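Local coordinates for protein acetylxylan esterase / glucomannan deacetylase (Cellvibrio japonicus, PDB 2W9X) that removes acetyl groups by ester hydrolysis from plant cell-wall polysaccharides, acting on both xylan and glucomannan with a large preference for the latter, at residues L28-G33 with V55-A60; L66-D71 with G122-F127; Q74-L79 with V88-G93. All coordinates share one frame; numbering follows the deposited sequence.

Interaction 1: residues L28-G33 with V55-A60; sequences LPLHIG and VYFETA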
loop_
_atom_site.group_PDB
_atom_site.type_symbol
_atom_site.label_atom_id
_atom_site.label_comp_id
_atom_site.label_asym_id
_atom_site.label_seq_id
_atom_site.Cartn_x
_atom_site.Cartn_y
_atom_site.Cartn_z
ATOM N N LEU B 28 -41.671 -12.069 4.070
ATOM C CA LEU B 28 -40.668 -12.981 3.506
ATOM C C LEU B 28 -39.335 -12.911 4.264
ATOM O O LEU B 28 -39.035 -11.887 4.884
ATOM C CB LEU B 28 -40.414 -12.635 2.031
ATOM C CG LEU B 28 -41.353 -13.182 0.955
ATOM C CD1 LEU B 28 -41.144 -12.431 -0.360
ATOM C CD2 LEU B 28 -41.157 -14.688 0.769
ATOM N N PRO B 29 -38.544 -14.008 4.244
ATOM C CA PRO B 29 -37.143 -13.904 4.678
ATOM C C PRO B 29 -36.378 -12.891 3.834
ATOM O O PRO B 29 -36.544 -12.845 2.609
ATOM C CB PRO B 29 -36.575 -15.314 4.449
ATOM C CG PRO B 29 -37.592 -16.034 3.616
ATOM C CD PRO B 29 -38.914 -15.391 3.888
ATOM N N LEU B 30 -35.552 -12.087 4.498
ATOM C CA LEU B 30 -34.825 -11.023 3.838
ATOM C C LEU B 30 -33.364 -10.995 4.280
ATOM O O LEU B 30 -32.990 -11.623 5.285
ATOM C CB LEU B 30 -35.533 -9.674 4.068
ATOM C CG LEU B 30 -35.125 -8.599 5.085
ATOM C CD1 LEU B 30 -36.252 -7.589 5.178
ATOM C CD2 LEU B 30 -34.789 -9.135 6.457
ATOM N N HIS B 31 -32.556 -10.289 3.492
ATOM C CA HIS B 31 -31.139 -10.063 3.743
ATOM C C HIS B 31 -30.913 -8.557 3.844
ATOM O O HIS B 31 -31.481 -7.792 3.064
ATOM C CB HIS B 31 -30.310 -10.647 2.592
ATOM C CG HIS B 31 -28.869 -10.229 2.599
ATOM N ND1 HIS B 31 -27.933 -10.794 3.439
ATOM C CD2 HIS B 31 -28.206 -9.306 1.868
ATOM C CE1 HIS B 31 -26.753 -10.241 3.220
ATOM N NE2 HIS B 31 -26.892 -9.331 2.273
ATOM N N ILE B 32 -30.097 -8.146 4.808
ATOM C CA ILE B 32 -29.838 -6.726 5.073
ATOM C C ILE B 32 -28.392 -6.348 4.783
ATOM O O ILE B 32 -27.457 -7.015 5.238
ATOM C CB ILE B 32 -30.149 -6.336 6.545
ATOM C CG1 ILE B 32 -31.593 -6.670 6.909
ATOM C CG2 ILE B 32 -29.846 -4.850 6.788
ATOM C CD1 ILE B 32 -31.749 -7.298 8.304
ATOM N N GLY B 33 -28.227 -5.275 4.016
ATOM C CA GLY B 33 -26.943 -4.615 3.892
ATOM C C GLY B 33 -26.912 -3.308 4.663
ATOM O O GLY B 33 -27.862 -2.523 4.621
ATOM N N VAL B 55 -27.909 1.826 2.828
ATOM C CA VAL B 55 -28.544 0.639 3.380
ATOM C C VAL B 55 -29.381 -0.056 2.292
ATOM O O VAL B 55 -29.905 0.606 1.389
ATOM C CB VAL B 55 -29.406 1.021 4.640
ATOM C CG1 VAL B 55 -30.400 -0.045 4.989
ATOM C CG2 VAL B 55 -28.499 1.308 5.833
ATOM N N TYR B 56 -29.455 -1.387 2.349
ATOM C CA TYR B 56 -30.282 -2.150 1.400
ATOM C C TYR B 56 -30.921 -3.401 1.998
ATOM O O TYR B 56 -30.422 -3.963 2.984
ATOM C CB TYR B 56 -29.505 -2.501 0.116
ATOM C CG TYR B 56 -28.245 -3.318 0.312
ATOM C CD1 TYR B 56 -28.282 -4.715 0.258
ATOM C CD2 TYR B 56 -27.010 -2.692 0.530
ATOM C CE1 TYR B 56 -27.125 -5.472 0.430
ATOM C CE2 TYR B 56 -25.846 -3.438 0.702
ATOM C CZ TYR B 56 -25.906 -4.827 0.648
ATOM O OH TYR B 56 -24.761 -5.570 0.807
ATOM N N PHE B 57 -32.025 -3.820 1.383
ATOM C CA PHE B 57 -32.774 -5.022 1.768
ATOM C C PHE B 57 -33.054 -5.867 0.523
ATOM O O PHE B 57 -33.472 -5.331 -0.522
ATOM C CB PHE B 57 -34.099 -4.640 2.437
ATOM C CG PHE B 57 -33.945 -3.711 3.611
ATOM C CD1 PHE B 57 -33.816 -4.220 4.909
ATOM C CD2 PHE B 57 -33.946 -2.333 3.431
ATOM C CE1 PHE B 57 -33.674 -3.366 5.992
ATOM C CE2 PHE B 57 -33.802 -1.470 4.520
ATOM C CZ PHE B 57 -33.666 -1.986 5.797
ATOM N N GLU B 58 -32.809 -7.174 0.629
ATOM C CA GLU B 58 -32.998 -8.090 -0.494
ATOM C C GLU B 58 -33.927 -9.231 -0.127
ATOM O O GLU B 58 -33.951 -9.678 1.030
ATOM C CB GLU B 58 -31.671 -8.655 -0.991
ATOM C CG GLU B 58 -30.822 -7.640 -1.749
ATOM C CD GLU B 58 -29.423 -8.132 -2.008
ATOM O OE1 GLU B 58 -29.074 -8.279 -3.191
ATOM O OE2 GLU B 58 -28.668 -8.378 -1.038
ATOM N N THR B 59 -34.694 -9.683 -1.118
ATOM C CA THR B 59 -35.516 -10.891 -0.981
ATOM C C THR B 59 -35.675 -11.650 -2.307
ATOM O O THR B 59 -35.357 -11.120 -3.381
ATOM C CB THR B 59 -36.887 -10.603 -0.322
ATOM O OG1 THR B 59 -37.438 -11.833 0.145
ATOM C CG2 THR B 59 -37.871 -9.950 -1.290
ATOM N N ALA B 60 -36.175 -12.887 -2.214
ATOM C CA ALA B 60 -36.335 -13.772 -3.362
ATOM C C ALA B 60 -37.511 -14.706 -3.126
ATOM O O ALA B 60 -37.676 -15.244 -2.020
ATOM C CB ALA B 60 -35.054 -14.573 -3.612
#
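H31 and E58 trade two backbone hydrogen bonds, H31 N to E58 O at 2.9 Å and E58 N to H31 O at 2.8 Å, in an antiparallel strand pair of the N-terminal β-sandwich domain. Two residues on, G33 and Y56 form the next hydrogen-bonded pair, with G33 N 2.8 Å from Y56 O. Toward P29 the link is carried on by the side chain of T59. Its hydroxyl is anti to the backbone N (chi1 -162°), and from there OG1 donates to P29 O at 2.8 Å; proline has no N-H to offer a strand, but its carbonyl still serves as an acceptor. H31 and E58 also run side by side on one face of the pair, with E58 OE2 near the plane of the imidazole at its edge, 3.1 Å from H31 CD2. The stronger partners of these polar ends lie elsewhere: R141 and R110 hold the carboxylate, while D191 receives both H31 NE2 and Y56 OH. On the other face, F57 lies alongside L30 and I32, its CD1 3.9 Å from I32 CG1, and continues into the apolar interior beside F124 and F127. Glycine suits position 33 because the Y56 ring occupies the place of a side chain: a CH-π contact puts G33 CA over the ring centre, 3.5 Å from its centroid.

Interaction 2: residues L66-D71 with G122-F127; sequences LTLKFD and GRFLGF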
loop_
_atom_site.group_PDB
_atom_site.type_symbol
_atom_site.label_atom_id
_atom_site.label_comp_id
_atom_site.label_asym_id
_atom_site.label_seq_id
_atom_site.Cartn_x
_atom_site.Cartn_y
_atom_site.Cartn_z
ATOM N N LEU B 66 -46.121 -8.667 -4.465
ATOM C CA LEU B 66 -45.207 -8.170 -3.438
ATOM C C LEU B 66 -45.633 -6.792 -2.925
ATOM O O LEU B 66 -46.018 -5.916 -3.700
ATOM C CB LEU B 66 -43.766 -8.116 -3.977
ATOM C CG LEU B 66 -42.586 -7.915 -3.020
ATOM C CD1 LEU B 66 -42.400 -9.117 -2.081
ATOM C CD2 LEU B 66 -41.322 -7.656 -3.812
ATOM N N THR B 67 -45.569 -6.617 -1.611
ATOM C CA THR B 67 -45.789 -5.318 -0.993
ATOM C C THR B 67 -44.598 -4.983 -0.101
ATOM O O THR B 67 -44.078 -5.838 0.632
ATOM C CB THR B 67 -47.104 -5.281 -0.172
ATOM O OG1 THR B 67 -48.224 -5.429 -1.054
ATOM C CG2 THR B 67 -47.259 -3.966 0.593
ATOM N N LEU B 68 -44.166 -3.733 -0.186
ATOM C CA LEU B 68 -43.164 -3.197 0.707
ATOM C C LEU B 68 -43.872 -2.312 1.723
ATOM O O LEU B 68 -44.602 -1.396 1.346
ATOM C CB LEU B 68 -42.138 -2.380 -0.084
ATOM C CG LEU B 68 -40.962 -3.052 -0.795
ATOM C CD1 LEU B 68 -41.381 -3.947 -1.957
ATOM C CD2 LEU B 68 -40.037 -1.962 -1.306
ATOM N N LYS B 69 -43.677 -2.607 3.007
ATOM C CA LYS B 69 -44.206 -1.770 4.074
ATOM C C LYS B 69 -43.139 -0.782 4.501
ATOM O O LYS B 69 -42.056 -1.177 4.946
ATOM C CB LYS B 69 -44.635 -2.611 5.277
ATOM C CG LYS B 69 -45.857 -3.482 5.071
ATOM C CD LYS B 69 -46.301 -4.073 6.399
ATOM C CE LYS B 69 -47.297 -3.175 7.150
ATOM N NZ LYS B 69 -48.708 -3.374 6.699
ATOM N N PHE B 70 -43.458 0.501 4.377
ATOM C CA PHE B 70 -42.533 1.581 4.719
ATOM C C PHE B 70 -42.988 2.343 5.956
ATOM O O PHE B 70 -44.183 2.450 6.216
ATOM C CB PHE B 70 -42.472 2.599 3.579
ATOM C CG PHE B 70 -41.611 2.197 2.420
ATOM C CD1 PHE B 70 -40.217 2.251 2.512
ATOM C CD2 PHE B 70 -42.192 1.838 1.204
ATOM C CE1 PHE B 70 -39.424 1.908 1.422
ATOM C CE2 PHE B 70 -41.407 1.496 0.105
ATOM C CZ PHE B 70 -40.025 1.531 0.211
ATOM N N ASP B 71 -42.027 2.873 6.706
ATOM C CA ASP B 71 -42.259 4.001 7.610
ATOM C C ASP B 71 -41.061 4.933 7.467
ATOM O O ASP B 71 -40.167 4.972 8.327
ATOM C CB ASP B 71 -42.459 3.559 9.065
ATOM C CG ASP B 71 -42.993 4.690 9.959
ATOM O OD1 ASP B 71 -43.526 5.689 9.433
ATOM O OD2 ASP B 71 -42.883 4.586 11.197
ATOM N N GLY B 122 -34.979 6.386 9.330
ATOM C CA GLY B 122 -36.138 5.870 8.592
ATOM C C GLY B 122 -36.392 4.420 8.956
ATOM O O GLY B 122 -35.494 3.739 9.450
ATOM N N ARG B 123 -37.612 3.942 8.723
ATOM C CA ARG B 123 -37.923 2.545 8.989
ATOM C C ARG B 123 -38.466 1.807 7.764
ATOM O O ARG B 123 -39.295 2.331 7.010
ATOM C CB ARG B 123 -38.900 2.413 10.168
ATOM C CG ARG B 123 -38.611 3.355 11.343
ATOM C CD ARG B 123 -39.197 2.852 12.655
ATOM N NE ARG B 123 -40.650 2.981 12.720
ATOM C CZ ARG B 123 -41.505 2.019 12.374
ATOM N NH1 ARG B 123 -41.039 0.868 11.915
ATOM N NH2 ARG B 123 -42.824 2.202 12.476
ATOM N N PHE B 124 -37.973 0.584 7.575
ATOM C CA PHE B 124 -38.540 -0.363 6.622
ATOM C C PHE B 124 -39.186 -1.489 7.419
ATOM O O PHE B 124 -38.580 -2.016 8.361
ATOM C CB PHE B 124 -37.452 -0.904 5.693
ATOM C CG PHE B 124 -37.937 -1.912 4.683
ATOM C CD1 PHE B 124 -38.943 -1.589 3.774
ATOM C CD2 PHE B 124 -37.344 -3.171 4.606
ATOM C CE1 PHE B 124 -39.374 -2.522 2.828
ATOM C CE2 PHE B 124 -37.763 -4.105 3.652
ATOM C CZ PHE B 124 -38.771 -3.776 2.763
ATOM N N LEU B 125 -40.411 -1.848 7.036
ATOM C CA LEU B 125 -41.195 -2.848 7.756
ATOM C C LEU B 125 -41.339 -4.198 7.033
ATOM O O LEU B 125 -42.136 -5.039 7.458
ATOM C CB LEU B 125 -42.580 -2.286 8.116
ATOM C CG LEU B 125 -42.668 -1.090 9.068
ATOM C CD1 LEU B 125 -44.117 -0.794 9.433
ATOM C CD2 LEU B 125 -41.893 -1.386 10.313
ATOM N N GLY B 126 -40.595 -4.403 5.946
ATOM C CA GLY B 126 -40.528 -5.726 5.314
ATOM C C GLY B 126 -41.180 -5.931 3.957
ATOM O O GLY B 126 -41.883 -5.050 3.438
ATOM N N PHE B 127 -40.920 -7.122 3.399
ATOM C CA PHE B 127 -41.478 -7.592 2.127
ATOM C C PHE B 127 -42.634 -8.564 2.375
ATOM O O PHE B 127 -42.410 -9.675 2.872
ATOM C CB PHE B 127 -40.403 -8.330 1.314
ATOM C CG PHE B 127 -39.218 -7.481 0.924
ATOM C CD1 PHE B 127 -39.298 -6.600 -0.154
ATOM C CD2 PHE B 127 -38.011 -7.596 1.607
ATOM C CE1 PHE B 127 -38.201 -5.824 -0.526
ATOM C CE2 PHE B 127 -36.907 -6.824 1.241
ATOM C CZ PHE B 127 -37.002 -5.937 0.168
#
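F124 presents the edge of its ring to L68 CG and F70 CD1, while one face of the same ring lies over the backbone N of G126. This is the inner side of an antiparallel pair in the N-terminal β-sandwich, where leucine and phenylalanine suit a buried apolar layer. F70 and F124 meet obliquely, their planes 58° apart, and F127 offers one face to F124 CZ. L68 runs beside F127, its CD1 3.8 Å from F127 CD1. With its CG anti to the backbone N (chi1 179°), F124 brings its ring across to the neighbouring strand, where CE1 lies 4.0 Å from L68 CG.

A β bulge interrupts the pairing, and K69 faces both L125 and G126. K69 N donates to G126 O at 3.1 Å, and K69 O accepts from L125 N at 2.7 Å. Glycine fits the bulge because at its positive phi a side chain would jam against the preceding carbonyl. The CB atoms of K69 and L125 meet at 3.5 Å, but the lysine chain then bends away to pair with D96.

Regular pairing resumes at D71 and R123, which exchange two backbone bonds. The carboxylate comes over one face of the guanidinium, the two planes 80° apart, and a salt bridge joins D71 OD2 to R123 NH2 at 2.7 Å.

Interaction 3: residues Q74-L79 with V88-G93; sequences QNIFRL and VINKPG
I76 fits its two branches against two different knobs of the facing strand. CG2 abuts V88 CG1 at 3.7 Å, while CG1 and CD1 lie along the amide of N90, with I76 CD1 3.8 Å from N90 ND2. The branched chain therefore spans the interval between V88 and N90 on one face of the ladder; I76 and N90 form a close non-hydrogen-bonded pair, their CA atoms 4.3 Å apart. The polar amide of N90 suits this exposed face, while the β-branched V88 suits an extended strand and gives I76 an apolar partner.

The opposite face is moulded by F77, I89, L79 and P92. I89 drives its CD1 against the side of L79, 3.7 Å from L79 CB, which extends the apolar row along the strand. At the other end the phenyl edge of F77 meets both the carbonyl O of I89, in the ring plane, and the side chain of P92, which runs at about a right angle to that of F77, with P92 CD 4.1 Å from F77 CD2. F70, from strand 67-72 of the facing sheet, packs against both F77 and P92. Large and apolar, F77, I89 and L79 suit the buried interior.

F77 and I89 knit the backbones together with paired hydrogen bonds, F77 N to I89 O at 2.7 Å and I89 N to F77 O at 2.8 Å. Beyond them K91 N reaches N75 O at 2.8 Å. Extended from CG onward, the K91 chain passes along the backbone of N75 and Q74, using its methylenes for contact, with CE nearest Q74 O. The chain turns at K91, whose phi is positive (41°), and P92, its phi held by the ring, follows. Cross-strand pairing between two consecutive strands, joined here by a short connection, is that of an antiparallel β hairpin, set at the margin of the β-sandwich domain.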
loop_
_atom_site.group_PDB
_atom_site.type_symbol
_atom_site.label_atom_id
_atom_site.label_comp_id
_atom_site.label_asym_id
_atom_site.label_seq_id
_atom_site.Cartn_x
_atom_site.Cartn_y
_atom_site.Cartn_z
ATOM N N GLN B 74 -38.131 10.228 5.007
ATOM C CA GLN B 74 -36.837 10.904 5.061
ATOM C C GLN B 74 -35.969 10.616 3.844
ATOM O O GLN B 74 -35.154 11.437 3.469
ATOM C CB GLN B 74 -36.076 10.491 6.329
ATOM C CG GLN B 74 -36.712 10.969 7.637
ATOM C CD GLN B 74 -36.731 12.475 7.735
ATOM O OE1 GLN B 74 -35.698 13.125 7.629
ATOM N NE2 GLN B 74 -37.910 13.038 7.931
ATOM N N ASN B 75 -36.149 9.444 3.242
ATOM C CA ASN B 75 -35.277 8.978 2.166
ATOM C C ASN B 75 -35.924 8.866 0.792
ATOM O O ASN B 75 -37.132 8.686 0.672
ATOM C CB ASN B 75 -34.698 7.611 2.535
ATOM C CG ASN B 75 -33.756 7.685 3.698
ATOM O OD1 ASN B 75 -34.067 7.212 4.806
ATOM N ND2 ASN B 75 -32.603 8.300 3.477
ATOM N N ILE B 76 -35.090 8.975 -0.239
ATOM C CA ILE B 76 -35.433 8.483 -1.566
ATOM C C ILE B 76 -34.796 7.096 -1.670
ATOM O O ILE B 76 -33.681 6.879 -1.175
ATOM C CB ILE B 76 -34.912 9.404 -2.710
ATOM C CG1 ILE B 76 -35.276 10.875 -2.457
ATOM C CG2 ILE B 76 -35.448 8.937 -4.072
ATOM C CD1 ILE B 76 -34.668 11.880 -3.481
ATOM N N PHE B 77 -35.517 6.166 -2.300
ATOM C CA PHE B 77 -35.054 4.800 -2.500
ATOM C C PHE B 77 -35.118 4.481 -3.971
ATOM O O PHE B 77 -35.884 5.090 -4.710
ATOM C CB PHE B 77 -35.993 3.783 -1.812
ATOM C CG PHE B 77 -36.044 3.892 -0.321
ATOM C CD1 PHE B 77 -35.205 3.111 0.474
ATOM C CD2 PHE B 77 -36.953 4.747 0.294
ATOM C CE1 PHE B 77 -35.256 3.196 1.867
ATOM C CE2 PHE B 77 -37.018 4.834 1.681
ATOM C CZ PHE B 77 -36.170 4.058 2.469
ATOM N N ARG B 78 -34.340 3.490 -4.389
ATOM C CA ARG B 78 -34.673 2.793 -5.617
ATOM C C ARG B 78 -34.975 1.314 -5.361
ATOM O O ARG B 78 -34.432 0.693 -4.426
ATOM C CB ARG B 78 -33.631 3.025 -6.727
ATOM C CG ARG B 78 -32.296 2.364 -6.510
ATOM C CD ARG B 78 -31.248 2.864 -7.500
ATOM N NE ARG B 78 -30.031 2.061 -7.350
ATOM C CZ ARG B 78 -28.918 2.213 -8.051
ATOM N NH1 ARG B 78 -27.897 1.400 -7.821
ATOM N NH2 ARG B 78 -28.820 3.165 -8.972
ATOM N N LEU B 79 -35.880 0.779 -6.176
ATOM C CA LEU B 79 -36.296 -0.612 -6.090
ATOM C C LEU B 79 -35.874 -1.353 -7.349
ATOM O O LEU B 79 -36.212 -0.952 -8.456
ATOM C CB LEU B 79 -37.812 -0.703 -5.882
ATOM C CG LEU B 79 -38.497 -2.070 -5.765
ATOM C CD1 LEU B 79 -38.048 -2.781 -4.509
ATOM C CD2 LEU B 79 -40.008 -1.883 -5.738
ATOM N N VAL B 88 -37.806 4.594 -8.835
ATOM C CA VAL B 88 -37.632 5.562 -7.741
ATOM C C VAL B 88 -38.824 5.560 -6.767
ATOM O O VAL B 88 -39.985 5.660 -7.183
ATOM C CB VAL B 88 -37.397 7.002 -8.288
ATOM C CG1 VAL B 88 -37.339 8.024 -7.161
ATOM C CG2 VAL B 88 -36.113 7.061 -9.088
ATOM N N ILE B 89 -38.521 5.445 -5.473
ATOM C CA ILE B 89 -39.519 5.601 -4.413
ATOM C C ILE B 89 -39.092 6.743 -3.488
ATOM O O ILE B 89 -38.131 6.627 -2.723
ATOM C CB ILE B 89 -39.750 4.291 -3.643
ATOM C CG1 ILE B 89 -40.103 3.157 -4.617
ATOM C CG2 ILE B 89 -40.863 4.464 -2.621
ATOM C CD1 ILE B 89 -39.873 1.762 -4.050
ATOM N N ASN B 90 -39.826 7.845 -3.572
ATOM C CA ASN B 90 -39.436 9.116 -2.978
ATOM C C ASN B 90 -40.204 9.448 -1.697
ATOM O O ASN B 90 -41.383 9.793 -1.756
ATOM C CB ASN B 90 -39.636 10.223 -4.029
ATOM C CG ASN B 90 -39.070 11.561 -3.601
ATOM O OD1 ASN B 90 -39.288 12.016 -2.480
ATOM N ND2 ASN B 90 -38.346 12.209 -4.508
ATOM N N LYS B 91 -39.534 9.364 -0.544
ATOM C CA LYS B 91 -40.182 9.606 0.757
ATOM C C LYS B 91 -41.588 8.981 0.842
ATOM O O LYS B 91 -42.587 9.698 0.996
ATOM C CB LYS B 91 -40.257 11.101 1.059
ATOM C CG LYS B 91 -38.922 11.772 1.170
ATOM C CD LYS B 91 -39.088 13.239 1.478
ATOM C CE LYS B 91 -37.751 13.842 1.818
ATOM N NZ LYS B 91 -37.868 15.243 2.276
ATOM N N PRO B 92 -41.674 7.641 0.739
ATOM C CA PRO B 92 -42.969 6.950 0.729
ATOM C C PRO B 92 -43.820 7.203 1.982
ATOM O O PRO B 92 -45.046 7.134 1.917
ATOM C CB PRO B 92 -42.568 5.473 0.659
ATOM C CG PRO B 92 -41.165 5.437 1.205
ATOM C CD PRO B 92 -40.557 6.682 0.647
ATOM N N GLY B 93 -43.166 7.482 3.107
ATOM C CA GLY B 93 -43.846 7.721 4.376
ATOM C C GLY B 93 -44.300 6.438 5.049
ATOM O O GLY B 93 -43.664 5.393 4.908
#

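Interactions 1 and 3 belong to one sheet of the N-terminal β-sandwich and interaction 2 to the other, so interaction 2 meets both across the apolar interior. Its centre lies about 11 Å from each of theirs, whereas the centres of interactions 1 and 3 are about 16 Å apart and their nearest atoms about 6 Å apart, without touching. Interaction 1 meets it where F57 CG lies 3.6 Å from F124 CD2, and a probable hydrogen bond joins L28 N to F127 O at 2.8 Å. Interaction 3, nested in the loop closed by interaction 2, packs L79 CD1 3.9 Å from L68 CD2. All three lie away from the probable nucleophile S151 in the SGNH-type hydrolase domain.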